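Long-range contacts in NAD nucleotidase (Haemophilus influenzae, PDB 3ZTV), which degrades NAD to adenosine and nicotinamide riboside in the periplasm, as a zinc-dependent enzyme with pyrophosphatase and 5'-nucleotidase activities: residues G433-T438 against T513-A518; F390-M395 against D403-N408; Y439-S444 against Y509-N514; G411-I416 against F429-N434. One frame throughout, in Å; residues are numbered along the deposited sequence.

A nucleoside pocket built at the ends of sheet strands illustrates how local and distant contacts cooperate. Following the chain, contact 2 comes first and closes a short loop, folding helix 386-396 back on strand 404-408. Contact 4 follows in series, joining the loop after that strand to the loop after helix 423-429. Contact 1 begins where contact 4 ends, sharing G433 and N434, and closes a much longer loop between strands 435-442 and 508-514. Contact 3 nests within it, continuing the same strand pair and sharing T513 and N514. T513 and N514 also join strand 404-408 through I406 and Q407, and contacts 1, 2 and 4 all touch adenosine.

Contact 1. Residues G433-T438 against T513-A518; sequences GNTLYT and TNAYVA. With ADN (adenosine), chain D.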
# COMPACT_ATOMS: atom_id res chain seq x y z
N GLY A 433 -5.44 -37.51 8.09
CA GLY A 433 -5.98 -36.38 7.36
C GLY A 433 -5.66 -35.01 7.94
O GLY A 433 -6.45 -34.08 7.81
N ASN A 434 -4.50 -34.88 8.57
CA ASN A 434 -4.08 -33.58 9.09
C ASN A 434 -3.64 -32.64 7.98
O ASN A 434 -3.21 -33.08 6.92
CB ASN A 434 -2.91 -33.72 10.06
CG ASN A 434 -3.26 -34.51 11.30
OD1 ASN A 434 -4.37 -34.41 11.83
ND2 ASN A 434 -2.31 -35.30 11.77
N THR A 435 -3.73 -31.34 8.25
CA THR A 435 -3.10 -30.34 7.39
C THR A 435 -2.02 -29.64 8.20
O THR A 435 -2.00 -29.72 9.43
CB THR A 435 -4.12 -29.30 6.89
OG1 THR A 435 -4.83 -28.77 8.02
CG2 THR A 435 -5.11 -29.92 5.91
N LEU A 436 -1.13 -28.94 7.51
CA LEU A 436 -0.08 -28.16 8.16
C LEU A 436 -0.66 -26.86 8.73
O LEU A 436 -1.40 -26.15 8.04
CB LEU A 436 1.02 -27.85 7.16
CG LEU A 436 2.21 -27.02 7.64
CD1 LEU A 436 3.02 -27.75 8.69
CD2 LEU A 436 3.09 -26.67 6.45
N TYR A 437 -0.30 -26.56 9.98
CA TYR A 437 -0.81 -25.40 10.71
C TYR A 437 0.41 -24.63 11.24
O TYR A 437 1.35 -25.25 11.74
CB TYR A 437 -1.66 -25.88 11.89
CG TYR A 437 -2.59 -24.82 12.45
CD1 TYR A 437 -2.11 -23.82 13.29
CD2 TYR A 437 -3.93 -24.80 12.11
CE1 TYR A 437 -2.95 -22.83 13.78
CE2 TYR A 437 -4.77 -23.81 12.59
CZ TYR A 437 -4.28 -22.84 13.43
OH TYR A 437 -5.11 -21.85 13.92
N THR A 438 0.41 -23.30 11.15
CA THR A 438 1.55 -22.53 11.66
C THR A 438 1.17 -21.53 12.74
O THR A 438 0.05 -21.01 12.78
CB THR A 438 2.34 -21.78 10.55
OG1 THR A 438 1.54 -20.72 10.00
CG2 THR A 438 2.78 -22.73 9.44
N THR A 513 3.22 -27.26 12.50
CA THR A 513 2.87 -28.52 13.15
C THR A 513 1.62 -29.07 12.46
O THR A 513 1.16 -28.48 11.49
CB THR A 513 2.69 -28.31 14.66
OG1 THR A 513 2.61 -29.58 15.32
CG2 THR A 513 1.43 -27.51 14.95
N ASN A 514 1.10 -30.20 12.93
CA ASN A 514 -0.13 -30.72 12.32
C ASN A 514 -1.35 -30.12 13.02
O ASN A 514 -1.27 -29.67 14.16
CB ASN A 514 -0.16 -32.25 12.29
CG ASN A 514 -0.27 -32.86 13.67
OD1 ASN A 514 -1.25 -32.65 14.37
ND2 ASN A 514 0.74 -33.64 14.05
N ALA A 515 -2.48 -30.12 12.32
CA ALA A 515 -3.70 -29.49 12.82
C ALA A 515 -4.21 -30.10 14.12
O ALA A 515 -4.82 -29.41 14.93
CB ALA A 515 -4.78 -29.54 11.75
N TYR A 516 -3.96 -31.39 14.31
CA TYR A 516 -4.39 -32.10 15.51
C TYR A 516 -3.73 -31.54 16.77
O TYR A 516 -4.42 -31.08 17.68
CB TYR A 516 -4.11 -33.60 15.34
CG TYR A 516 -4.33 -34.50 16.54
CD1 TYR A 516 -5.60 -34.97 16.88
CD2 TYR A 516 -3.25 -34.92 17.31
CE1 TYR A 516 -5.78 -35.81 17.97
CE2 TYR A 516 -3.42 -35.76 18.39
CZ TYR A 516 -4.68 -36.20 18.72
OH TYR A 516 -4.84 -37.04 19.80
N VAL A 517 -2.41 -31.54 16.84
CA VAL A 517 -1.76 -30.97 18.03
C VAL A 517 -1.81 -29.43 18.08
O VAL A 517 -1.68 -28.84 19.16
CB VAL A 517 -0.31 -31.47 18.22
CG1 VAL A 517 -0.29 -32.98 18.38
CG2 VAL A 517 0.58 -31.03 17.07
N ALA A 518 -2.03 -28.79 16.94
CA ALA A 518 -2.15 -27.33 16.93
C ALA A 518 -3.31 -26.84 17.82
O ALA A 518 -3.27 -25.73 18.35
CB ALA A 518 -2.33 -26.82 15.52
O5' ADN D . -4.13 -43.72 19.58
C5' ADN D . -4.23 -42.36 19.98
C4' ADN D . -2.93 -41.64 19.62
O4' ADN D . -2.80 -41.54 18.20
C3' ADN D . -2.87 -40.22 20.15
O3' ADN D . -2.28 -40.18 21.45
C2' ADN D . -2.00 -39.52 19.13
O2' ADN D . -0.61 -39.64 19.46
C1' ADN D . -2.25 -40.28 17.84
N9 ADN D . -3.23 -39.54 17.01
C8 ADN D . -4.57 -39.68 17.00
N7 ADN D . -5.14 -38.82 16.11
C5 ADN D . -4.14 -38.12 15.53
C6 ADN D . -4.02 -37.06 14.50
N6 ADN D . -5.09 -36.53 13.88
N1 ADN D . -2.78 -36.62 14.21
C2 ADN D . -1.68 -37.11 14.81
N3 ADN D . -1.72 -38.07 15.74
C4 ADN D . -2.90 -38.60 16.13
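T513 O receives the N-H of Y437 at 2.8 Å, and Y437 O takes T513 N at the same distance. This reciprocal pair, nearly straight in both directions, joins the antiparallel strands 435-442 and 508-514 just where they give way to the adenosine pocket. One step on, L436 faces N514 as a non-hydrogen-bonded pair, and only a weak bond, A515 N to T435 O, follows before the chain turns into the short helix 515-518. N514 caps that helix: its CG lies between the backbone N and the carbonyl carbon (chi1 68°), which brings OD1 to V517 N at 2.9 Å, while ND2 is held by Q407 of the neighbouring strand. The capped turn does two jobs. On one side A518 CB packs obliquely against the ring of Y437, 3.7 Å from CG. On the other, Y516 is presented to the base, its ring lying face-on beneath the adenine with adenosine C5 3.5 Å above the ring plane. N434, in the loop just before strand 435-442, reads the edge of the same base with both ends of its amide, and the N514 side chain lies against that amide. Adenosine N6 donates to N434 OD1 at 3.0 Å (170°), and N434 ND2 donates to adenosine N1 at 2.8 Å (172°).

Contact 2. Residues F390-M395 against D403-N408; sequences FIAETM and DLTIQN. With ADN (adenosine), chain D.
Helix packing on a sheet strand is the theme here: I391, A392 and M395 of helix 386-396 lie against T405 and Q407 of strand 404-408, the axes of the short segments 390-395 and 404-408 approaching to 7.5 Å. The polar link is made by T405, whose OG1 donates to A392 O at 2.8 Å. The hydroxyl reaches that carbonyl from above its plane, 46° out of it and off the lone pairs, adding a side-chain bond to a helix carbonyl. The methyl branch of the same threonine, CG2, rests on M395 CB at 4.0 Å, while A392 CB fits between T405 OG1 and Q407 CB. Strand 404-408 is an inner strand of the five-stranded mixed sheet of the C-terminal domain, between 467-470 and 508-514, and this helix covers one of its faces. Q407 points into the interface, its chain bent at CB-CG (chi2 72°), which lays the amide along the helix. M395 crosses it at about a right angle, with SD 3.4 Å from Q407 OE1, and on the other branch Q407 NE2 meets I391 CG2 at 3.9 Å. Besides holding Q407 OE1, N514 ND2 bonds N408 OD1, which probably helps to set the rotation of the N408 amide at the strand end. There the adenosine is met: N408 ND2 donates to adenosine N3 at 3.1 Å in a straight bond (179°), with a weak second bond to the ribose O2' at 3.3 Å.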
# COMPACT_ATOMS: atom_id res chain seq x y z
N PHE A 390 11.30 -37.82 9.89
CA PHE A 390 11.03 -37.79 8.46
C PHE A 390 9.74 -37.02 8.14
O PHE A 390 9.72 -36.14 7.27
CB PHE A 390 10.92 -39.23 7.94
CG PHE A 390 10.89 -39.35 6.45
CD1 PHE A 390 11.24 -38.28 5.65
CD2 PHE A 390 10.52 -40.54 5.85
CE1 PHE A 390 11.21 -38.39 4.28
CE2 PHE A 390 10.49 -40.66 4.48
CZ PHE A 390 10.84 -39.58 3.69
N ILE A 391 8.66 -37.35 8.84
CA ILE A 391 7.40 -36.65 8.60
C ILE A 391 7.55 -35.16 8.89
O ILE A 391 7.05 -34.32 8.14
CB ILE A 391 6.23 -37.27 9.40
CG1 ILE A 391 6.01 -38.72 8.97
CG2 ILE A 391 4.97 -36.45 9.21
CD1 ILE A 391 5.82 -38.88 7.49
N ALA A 392 8.25 -34.82 9.97
CA ALA A 392 8.51 -33.41 10.27
C ALA A 392 9.27 -32.73 9.12
O ALA A 392 8.98 -31.58 8.79
CB ALA A 392 9.26 -33.25 11.59
N GLU A 393 10.21 -33.44 8.52
CA GLU A 393 10.94 -32.89 7.36
C GLU A 393 10.02 -32.64 6.16
O GLU A 393 10.22 -31.67 5.43
CB GLU A 393 12.12 -33.79 6.96
CG GLU A 393 13.18 -33.97 8.04
CD GLU A 393 14.14 -32.79 8.16
OE1 GLU A 393 14.07 -31.84 7.36
OE2 GLU A 393 14.98 -32.82 9.09
N THR A 394 9.03 -33.50 5.94
CA THR A 394 8.10 -33.28 4.83
C THR A 394 7.27 -32.02 5.06
O THR A 394 6.94 -31.29 4.13
CB THR A 394 7.17 -34.51 4.58
OG1 THR A 394 6.19 -34.61 5.61
CG2 THR A 394 7.98 -35.81 4.49
N MET A 395 6.96 -31.74 6.32
CA MET A 395 6.23 -30.53 6.69
C MET A 395 7.12 -29.29 6.54
O MET A 395 6.67 -28.24 6.06
CB MET A 395 5.74 -30.65 8.13
CG MET A 395 4.78 -31.82 8.34
SD MET A 395 4.69 -32.44 10.03
CE MET A 395 3.80 -31.09 10.79
N ASP A 403 10.56 -21.82 10.10
CA ASP A 403 11.85 -22.02 10.78
C ASP A 403 12.04 -23.43 11.33
O ASP A 403 13.16 -23.95 11.38
CB ASP A 403 12.01 -21.01 11.91
CG ASP A 403 12.11 -19.58 11.41
OD1 ASP A 403 13.00 -19.31 10.57
OD2 ASP A 403 11.29 -18.75 11.83
N LEU A 404 10.95 -24.05 11.77
CA LEU A 404 11.03 -25.38 12.36
C LEU A 404 9.65 -26.00 12.35
O LEU A 404 8.64 -25.29 12.33
CB LEU A 404 11.59 -25.30 13.79
CG LEU A 404 10.76 -24.51 14.81
CD1 LEU A 404 9.93 -25.47 15.67
CD2 LEU A 404 11.63 -23.60 15.68
N THR A 405 9.61 -27.33 12.34
CA THR A 405 8.34 -28.03 12.47
C THR A 405 8.43 -29.05 13.59
O THR A 405 9.51 -29.55 13.92
CB THR A 405 7.95 -28.75 11.18
OG1 THR A 405 8.99 -29.66 10.81
CG2 THR A 405 7.69 -27.76 10.05
N ILE A 406 7.28 -29.37 14.18
CA ILE A 406 7.18 -30.34 15.26
C ILE A 406 6.05 -31.32 14.96
O ILE A 406 4.94 -30.89 14.64
CB ILE A 406 6.93 -29.66 16.62
CG1 ILE A 406 8.10 -28.73 16.96
CG2 ILE A 406 6.67 -30.69 17.71
CD1 ILE A 406 7.84 -27.82 18.14
N GLN A 407 6.34 -32.61 15.06
CA GLN A 407 5.37 -33.68 14.79
C GLN A 407 5.35 -34.64 15.97
O GLN A 407 6.39 -34.96 16.55
CB GLN A 407 5.75 -34.43 13.49
CG GLN A 407 4.88 -35.65 13.15
CD GLN A 407 3.47 -35.29 12.68
OE1 GLN A 407 3.11 -34.13 12.56
NE2 GLN A 407 2.67 -36.32 12.40
N ASN A 408 4.16 -35.10 16.35
CA ASN A 408 4.01 -36.07 17.43
C ASN A 408 4.21 -37.51 16.94
O ASN A 408 3.73 -37.88 15.86
CB ASN A 408 2.64 -35.93 18.11
CG ASN A 408 1.49 -36.25 17.18
OD1 ASN A 408 1.35 -35.65 16.11
ND2 ASN A 408 0.67 -37.22 17.57
O5' ADN D . -4.13 -43.72 19.58
C5' ADN D . -4.23 -42.36 19.98
C4' ADN D . -2.93 -41.64 19.62
O4' ADN D . -2.80 -41.54 18.20
C3' ADN D . -2.87 -40.22 20.15
O3' ADN D . -2.28 -40.18 21.45
C2' ADN D . -2.00 -39.52 19.13
O2' ADN D . -0.61 -39.64 19.46
C1' ADN D . -2.25 -40.28 17.84
N9 ADN D . -3.23 -39.54 17.01
C8 ADN D . -4.57 -39.68 17.00
N7 ADN D . -5.14 -38.82 16.11
C5 ADN D . -4.14 -38.12 15.53
C6 ADN D . -4.02 -37.06 14.50
N6 ADN D . -5.09 -36.53 13.88
N1 ADN D . -2.78 -36.62 14.21
C2 ADN D . -1.68 -37.11 14.81
N3 ADN D . -1.72 -38.07 15.74
C4 ADN D . -2.90 -38.60 16.13

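Contact 3. Residues Y439-S444 against Y509-N514; sequences YKMEGS and YLVGTN
Y509 stretches from its strand toward the start of helix 443-460 and meets it along one edge of its ring. Its CB lies 3.8 Å from M441 O; the ring then turns its edge to the chain, with CD1 3.8 Å from G443 N, which lies in the ring plane, and CE1 3.8 Å from G443 CA. At the tip, OH is hydrogen-bonded to D504 N. G443 has no side chain, which is consistent with the helix starting so close to the ring edge. On the same face of the sheet, M441 CG sits between the backbone N and the carbonyl carbon (chi1 58°), which lays the chain obliquely across V511, with CG 3.6 Å and SD 3.8 Å from V511 CG2. V446 of the helix touches both. K440 and L510 occupy the other face, where K440 NZ bonds R508 O. The backbones beneath are tied by four hydrogen bonds, among them V511 N to Y439 O at 2.8 Å and Y509 N to M441 O at 2.8 Å. Y439 and M441 thus form hydrogen-bonded pairs with V511 and Y509, flanking the non-hydrogen-bonded pair K440-L510: a strongly twisted antiparallel ladder of two adjoining inner strands in the five-stranded mixed sheet of this domain.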
# COMPACT_ATOMS: atom_id res chain seq x y z
N TYR A 439 2.15 -21.25 13.61
CA TYR A 439 2.09 -20.17 14.58
C TYR A 439 3.38 -19.37 14.51
O TYR A 439 4.44 -19.90 14.17
CB TYR A 439 1.99 -20.71 16.01
CG TYR A 439 0.67 -21.37 16.37
CD1 TYR A 439 -0.50 -20.62 16.45
CD2 TYR A 439 0.61 -22.72 16.68
CE1 TYR A 439 -1.69 -21.20 16.79
CE2 TYR A 439 -0.59 -23.32 17.04
CZ TYR A 439 -1.74 -22.55 17.09
OH TYR A 439 -2.93 -23.12 17.44
N LYS A 440 3.29 -18.08 14.84
CA LYS A 440 4.46 -17.23 14.98
C LYS A 440 4.65 -17.03 16.47
O LYS A 440 3.82 -16.41 17.12
CB LYS A 440 4.23 -15.88 14.28
CG LYS A 440 5.43 -14.95 14.29
CD LYS A 440 6.50 -15.41 13.32
CE LYS A 440 7.55 -14.33 13.12
NZ LYS A 440 8.67 -14.79 12.26
N MET A 441 5.73 -17.57 17.03
CA MET A 441 5.84 -17.71 18.48
C MET A 441 7.28 -17.61 18.97
O MET A 441 8.21 -18.07 18.31
CB MET A 441 5.22 -19.05 18.92
CG MET A 441 5.85 -20.27 18.26
SD MET A 441 4.98 -21.84 18.53
CE MET A 441 5.20 -22.06 20.29
N GLU A 442 7.44 -17.01 20.14
CA GLU A 442 8.76 -16.83 20.74
C GLU A 442 9.44 -18.15 21.09
O GLU A 442 8.78 -19.15 21.36
CB GLU A 442 8.67 -15.95 22.00
CG GLU A 442 8.41 -14.48 21.72
CD GLU A 442 6.93 -14.16 21.50
OE1 GLU A 442 6.10 -15.08 21.50
OE2 GLU A 442 6.61 -12.96 21.33
N GLY A 443 10.77 -18.15 21.07
CA GLY A 443 11.54 -19.33 21.41
C GLY A 443 11.20 -19.92 22.76
O GLY A 443 11.24 -21.14 22.95
N SER A 444 10.86 -19.07 23.72
CA SER A 444 10.49 -19.54 25.05
C SER A 444 9.25 -20.44 25.00
O SER A 444 9.13 -21.40 25.76
CB SER A 444 10.26 -18.37 26.01
OG SER A 444 9.24 -17.52 25.52
N TYR A 509 9.70 -17.23 16.09
CA TYR A 509 9.88 -18.22 15.03
C TYR A 509 8.56 -18.55 14.34
O TYR A 509 7.52 -18.55 14.99
CB TYR A 509 10.46 -19.52 15.62
CG TYR A 509 11.84 -19.35 16.20
CD1 TYR A 509 12.02 -19.01 17.54
CD2 TYR A 509 12.97 -19.55 15.43
CE1 TYR A 509 13.29 -18.85 18.07
CE2 TYR A 509 14.24 -19.39 15.95
CZ TYR A 509 14.39 -19.05 17.28
OH TYR A 509 15.66 -18.89 17.80
N LEU A 510 8.62 -18.84 13.05
CA LEU A 510 7.45 -19.41 12.37
C LEU A 510 7.54 -20.92 12.51
O LEU A 510 8.47 -21.55 11.99
CB LEU A 510 7.37 -18.99 10.91
CG LEU A 510 6.10 -19.44 10.17
CD1 LEU A 510 4.87 -18.80 10.77
CD2 LEU A 510 6.20 -19.10 8.70
N VAL A 511 6.57 -21.47 13.22
CA VAL A 511 6.57 -22.88 13.60
C VAL A 511 5.43 -23.61 12.92
O VAL A 511 4.27 -23.16 12.96
CB VAL A 511 6.42 -23.01 15.13
CG1 VAL A 511 6.25 -24.47 15.54
CG2 VAL A 511 7.62 -22.36 15.85
N GLY A 512 5.74 -24.73 12.27
CA GLY A 512 4.72 -25.56 11.65
C GLY A 512 4.48 -26.83 12.44
O GLY A 512 5.41 -27.44 12.97
N THR A 513 3.22 -27.26 12.50
CA THR A 513 2.87 -28.52 13.15
C THR A 513 1.62 -29.07 12.46
O THR A 513 1.16 -28.48 11.49
CB THR A 513 2.69 -28.31 14.66
OG1 THR A 513 2.61 -29.58 15.32
CG2 THR A 513 1.43 -27.51 14.95
N ASN A 514 1.10 -30.20 12.93
CA ASN A 514 -0.13 -30.72 12.32
C ASN A 514 -1.35 -30.12 13.02
O ASN A 514 -1.27 -29.67 14.16
CB ASN A 514 -0.16 -32.25 12.29
CG ASN A 514 -0.27 -32.86 13.67
OD1 ASN A 514 -1.25 -32.65 14.37
ND2 ASN A 514 0.74 -33.64 14.05

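Contact 4. Residues G411-I416 against F429-N434; sequences GVRADI and FLPFGN. With ADN (adenosine), chain D.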
# COMPACT_ATOMS: atom_id res chain seq x y z
N GLY A 411 1.61 -39.88 15.39
CA GLY A 411 1.10 -39.59 14.06
C GLY A 411 1.73 -40.46 13.00
O GLY A 411 1.42 -40.33 11.81
N VAL A 412 2.63 -41.34 13.42
CA VAL A 412 3.30 -42.28 12.51
C VAL A 412 3.13 -43.71 13.05
O VAL A 412 3.59 -44.03 14.14
CB VAL A 412 4.79 -41.91 12.31
CG1 VAL A 412 4.93 -40.40 12.16
CG2 VAL A 412 5.64 -42.39 13.47
N ARG A 413 2.45 -44.55 12.28
CA ARG A 413 1.95 -45.83 12.79
C ARG A 413 2.87 -47.03 12.57
O ARG A 413 2.59 -48.12 13.08
CB ARG A 413 0.58 -46.14 12.18
CG ARG A 413 -0.57 -45.37 12.78
CD ARG A 413 -1.88 -45.81 12.14
NE ARG A 413 -3.04 -45.50 12.97
CZ ARG A 413 -4.30 -45.65 12.58
NH1 ARG A 413 -4.56 -46.10 11.35
NH2 ARG A 413 -5.30 -45.36 13.40
N ALA A 414 3.95 -46.85 11.82
CA ALA A 414 4.84 -47.96 11.53
C ALA A 414 6.21 -47.47 11.08
O ALA A 414 6.37 -46.30 10.74
CB ALA A 414 4.23 -48.89 10.48
N ASP A 415 7.18 -48.38 11.06
CA ASP A 415 8.49 -48.07 10.51
C ASP A 415 8.30 -47.71 9.04
O ASP A 415 7.39 -48.22 8.38
CB ASP A 415 9.43 -49.28 10.58
CG ASP A 415 9.72 -49.75 12.00
OD1 ASP A 415 9.25 -49.13 12.97
OD2 ASP A 415 10.44 -50.76 12.15
N ILE A 416 9.17 -46.85 8.53
CA ILE A 416 9.21 -46.59 7.10
C ILE A 416 10.39 -47.36 6.53
O ILE A 416 11.55 -47.07 6.86
CB ILE A 416 9.34 -45.09 6.80
CG1 ILE A 416 8.13 -44.34 7.36
CG2 ILE A 416 9.47 -44.85 5.31
CD1 ILE A 416 8.17 -42.83 7.17
N PHE A 429 0.92 -44.21 4.99
CA PHE A 429 1.82 -43.73 6.04
C PHE A 429 1.08 -42.78 6.98
O PHE A 429 1.31 -42.78 8.19
CB PHE A 429 3.01 -42.97 5.43
CG PHE A 429 3.98 -43.83 4.68
CD1 PHE A 429 4.08 -45.19 4.93
CD2 PHE A 429 4.82 -43.26 3.73
CE1 PHE A 429 4.99 -45.97 4.23
CE2 PHE A 429 5.72 -44.04 3.03
CZ PHE A 429 5.81 -45.40 3.28
N LEU A 430 0.19 -41.96 6.41
CA LEU A 430 -0.44 -40.85 7.11
C LEU A 430 -1.94 -40.91 6.92
O LEU A 430 -2.47 -40.32 5.97
CB LEU A 430 0.09 -39.54 6.56
CG LEU A 430 1.60 -39.36 6.73
CD1 LEU A 430 2.12 -38.31 5.76
CD2 LEU A 430 1.96 -39.00 8.16
N PRO A 431 -2.64 -41.61 7.83
CA PRO A 431 -4.07 -41.90 7.67
C PRO A 431 -5.02 -40.93 8.38
O PRO A 431 -6.23 -41.11 8.27
CB PRO A 431 -4.19 -43.28 8.33
CG PRO A 431 -3.21 -43.22 9.45
CD PRO A 431 -2.04 -42.38 8.94
N PHE A 432 -4.49 -39.93 9.08
CA PHE A 432 -5.32 -39.09 9.94
C PHE A 432 -5.95 -37.87 9.26
O PHE A 432 -6.87 -37.26 9.81
CB PHE A 432 -4.54 -38.66 11.18
CG PHE A 432 -4.24 -39.79 12.12
CD1 PHE A 432 -5.26 -40.44 12.79
CD2 PHE A 432 -2.93 -40.18 12.35
CE1 PHE A 432 -4.98 -41.48 13.67
CE2 PHE A 432 -2.65 -41.22 13.23
CZ PHE A 432 -3.67 -41.87 13.88
N GLY A 433 -5.44 -37.51 8.09
CA GLY A 433 -5.98 -36.38 7.36
C GLY A 433 -5.66 -35.01 7.94
O GLY A 433 -6.45 -34.08 7.81
N ASN A 434 -4.50 -34.88 8.57
CA ASN A 434 -4.08 -33.58 9.09
C ASN A 434 -3.64 -32.64 7.98
O ASN A 434 -3.21 -33.08 6.92
CB ASN A 434 -2.91 -33.72 10.06
CG ASN A 434 -3.26 -34.51 11.30
OD1 ASN A 434 -4.37 -34.41 11.83
ND2 ASN A 434 -2.31 -35.30 11.77
O5' ADN D . -4.13 -43.72 19.58
C5' ADN D . -4.23 -42.36 19.98
C4' ADN D . -2.93 -41.64 19.62
O4' ADN D . -2.80 -41.54 18.20
C3' ADN D . -2.87 -40.22 20.15
O3' ADN D . -2.28 -40.18 21.45
C2' ADN D . -2.00 -39.52 19.13
O2' ADN D . -0.61 -39.64 19.46
C1' ADN D . -2.25 -40.28 17.84
N9 ADN D . -3.23 -39.54 17.01
C8 ADN D . -4.57 -39.68 17.00
N7 ADN D . -5.14 -38.82 16.11
C5 ADN D . -4.14 -38.12 15.53
C6 ADN D . -4.02 -37.06 14.50
N6 ADN D . -5.09 -36.53 13.88
N1 ADN D . -2.78 -36.62 14.21
C2 ADN D . -1.68 -37.11 14.81
N3 ADN D . -1.72 -38.07 15.74
C4 ADN D . -2.90 -38.60 16.13
O HOH W 1 0.68 -42.59 10.70
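F432 and R413 meet at a steep tilt, guanidinium and ring planes 69° apart, R413 NE lying 3.8 Å from F432 CZ. The setting is an aromatic clamp on adenosine: F432 lies over one face of the base and Y516 over the other. The phenyl ring is itself layered. One face takes adenosine C5, 3.7 Å above the ring plane and over its centre; the opposite face takes P431 CG, 4.2 Å above the plane and offset toward the rim. R413, extended from CG to NE, runs obliquely across both residues, and its NH1 comes within 3.7 Å of P431 CG. F432 packs on the base, and R413 is probably also a substrate-binding residue, so this packing joins two groups of the site. G411 CA comes to 3.6 Å from adenosine N3 and also lies near F432 CE2. Further from the pocket, I416 CG2 leans obliquely on the ring of F429, which also meets F549 edge-to-face. Between these two patches the loops 411-416 and 429-434 share no direct hydrogen bond. A water fills the role, donating to G411 O and to F429 O, each at 2.6 Å, and accepting weakly from R413 N at 3.1 Å.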